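Local coordinates for methyltransferase-like protein (PDB 4PNE) that catalyses a [4+2] cycloaddition in spinosyn biosynthesis, using a fold like that of S-adenosylmethionine-dependent methyltransferases, at residues D44-L49 against A274-A279. Residues are numbered along the deposited sequence; the frame is centred on the assembly and turned at random.
Sequences DLVTPL and AGWAAA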
loop_
_atom_site.group_PDB
_atom_site.type_symbol
_atom_site.label_atom_id
_atom_site.label_comp_id
_atom_site.label_asym_id
_atom_site.label_seq_id
_atom_site.Cartn_x
_atom_site.Cartn_y
_atom_site.Cartn_z
ATOM N N ASP A 44 3.090 9.684 10.604
ATOM C CA ASP A 44 2.518 10.862 11.295
ATOM C C ASP A 44 3.276 12.139 10.860
ATOM O O ASP A 44 2.676 13.211 10.660
ATOM C CB ASP A 44 2.579 10.716 12.826
ATOM C CG ASP A 44 1.547 9.734 13.396
ATOM O OD1 ASP A 44 0.570 9.349 12.716
ATOM O OD2 ASP A 44 1.737 9.352 14.559
ATOM N N LEU A 45 4.593 11.997 10.770
ATOM C CA LEU A 45 5.471 13.093 10.414
ATOM C C LEU A 45 5.409 13.471 8.945
ATOM O O LEU A 45 5.421 14.651 8.634
ATOM C CB LEU A 45 6.913 12.758 10.788
ATOM C CG LEU A 45 7.192 12.720 12.282
ATOM C CD1 LEU A 45 8.608 12.193 12.543
ATOM C CD2 LEU A 45 6.985 14.089 12.890
ATOM N N VAL A 46 5.360 12.491 8.049
ATOM C CA VAL A 46 5.482 12.750 6.617
ATOM C C VAL A 46 4.139 13.068 5.964
ATOM O O VAL A 46 4.087 13.663 4.900
ATOM C CB VAL A 46 6.141 11.541 5.883
ATOM C CG1 VAL A 46 5.162 10.437 5.652
ATOM C CG2 VAL A 46 6.704 11.985 4.542
ATOM N N THR A 47 3.039 12.741 6.634
ATOM C CA THR A 47 1.723 12.963 6.039
ATOM C C THR A 47 1.448 14.367 5.532
ATOM O O THR A 47 0.984 14.512 4.385
ATOM C CB THR A 47 0.622 12.604 7.057
ATOM O OG1 THR A 47 0.512 11.192 7.104
ATOM C CG2 THR A 47 -0.730 13.171 6.649
ATOM N N PRO A 48 1.708 15.402 6.353
ATOM C CA PRO A 48 1.450 16.762 5.864
ATOM C C PRO A 48 2.262 17.092 4.590
ATOM O O PRO A 48 1.771 17.801 3.726
ATOM C CB PRO A 48 1.883 17.652 7.035
ATOM C CG PRO A 48 1.907 16.775 8.211
ATOM C CD PRO A 48 2.241 15.403 7.720
ATOM N N LEU A 49 3.472 16.558 4.477
ATOM C CA LEU A 49 4.304 16.784 3.297
ATOM C C LEU A 49 3.687 16.088 2.094
ATOM O O LEU A 49 3.556 16.699 1.033
ATOM C CB LEU A 49 5.749 16.281 3.525
ATOM C CG LEU A 49 6.694 16.405 2.327
ATOM C CD1 LEU A 49 6.676 17.772 1.658
ATOM C CD2 LEU A 49 8.123 16.035 2.729
ATOM N N ALA A 274 13.144 15.062 5.992
ATOM C CA ALA A 274 14.163 15.578 5.065
ATOM C C ALA A 274 15.071 14.481 4.491
ATOM O O ALA A 274 15.465 14.526 3.317
ATOM C CB ALA A 274 15.021 16.640 5.758
ATOM N N GLY A 275 15.434 13.504 5.311
ATOM C CA GLY A 275 16.269 12.419 4.845
ATOM C C GLY A 275 15.529 11.563 3.836
ATOM O O GLY A 275 16.076 11.181 2.809
ATOM N N TRP A 276 14.261 11.285 4.116
ATOM C CA TRP A 276 13.446 10.490 3.203
ATOM C C TRP A 276 13.261 11.245 1.870
ATOM O O TRP A 276 13.364 10.654 0.785
ATOM C CB TRP A 276 12.084 10.177 3.821
ATOM C CG TRP A 276 11.133 9.627 2.812
ATOM C CD1 TRP A 276 11.046 8.332 2.376
ATOM C CD2 TRP A 276 10.144 10.362 2.090
ATOM N NE1 TRP A 276 10.067 8.226 1.421
ATOM C CE2 TRP A 276 9.500 9.455 1.225
ATOM C CE3 TRP A 276 9.746 11.695 2.091
ATOM C CZ2 TRP A 276 8.464 9.843 0.379
ATOM C CZ3 TRP A 276 8.727 12.084 1.252
ATOM C CH2 TRP A 276 8.107 11.161 0.399
ATOM N N ALA A 277 12.989 12.546 1.964
ATOM C CA ALA A 277 12.786 13.384 0.772
ATOM C C ALA A 277 14.040 13.391 -0.099
ATOM O O ALA A 277 13.972 13.289 -1.328
ATOM C CB ALA A 277 12.425 14.804 1.169
ATOM N N ALA A 278 15.196 13.477 0.539
ATOM C CA ALA A 278 16.457 13.476 -0.185
ATOM C C ALA A 278 16.652 12.142 -0.949
ATOM O O ALA A 278 17.088 12.142 -2.100
ATOM C CB ALA A 278 17.599 13.721 0.780
ATOM N N ALA A 279 16.269 11.026 -0.326
ATOM C CA ALA A 279 16.350 9.692 -0.934
ATOM C C ALA A 279 15.448 9.538 -2.170
ATOM O O ALA A 279 15.871 9.004 -3.206
ATOM C CB ALA A 279 16.002 8.642 0.104
#
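Trp-276 reaches from helix 271-281 to helix 36-54, where its six-membered ring meets methyls of Val-46 and Leu-49. The contact belongs to the helical part of a class I methyltransferase-like fold: helix 36-54, near the N-terminus, meets helix 271-281, which comes just before the last strand of the sheet, 290-298. The backbones stay well apart, with 9.0 Å between CA of Val-46 and CA of Trp-276, and a long, flat side chain such as tryptophan can span this separation. CG of Trp-276 lies anti to its own backbone N (chi1 168°), which carries the six-membered ring across to helix 36-54.

Val-46 answers with one methyl branch. Its CG2 sits 3.9 Å from CZ3 of Trp-276 and as close to CE3, and forms an off-centre CH-pi contact, 29° from the normal of the six-membered ring. A beta-branched residue holds this methyl close to the main chain, so little freedom is left to it. CB of Ala-277 also points toward helix 36-54, but this small side chain stays 4.7 Å from CD2 of Leu-49.

Further out, Met-42 and Leu-50 of helix 36-54 also touch the indole, and Tyr-269 and Val-273 touch Leu-49, making the joint a largely apolar one; a malonate ion, probably from the crystallisation liquor, lies about 4 Å from the side chain of Trp-276. On another side of helix 36-54, Thr-47 packs on helix 125-138, while OD1 of Asp-44 accepts hydrogen bonds from Ser-124 and from N of Val-126. The side chain of Val-46 is about 9 Å from the bound S-adenosyl-L-homocysteine and about 7 Å from that of Ile-60, which binds it, so Val-46 lies near the pocket without lining it. One turn on from Val-46, the longer Leu-49 meets the indole at its edge, with CD2 near the ring plane and 4.3 Å from CZ3 of Trp-276.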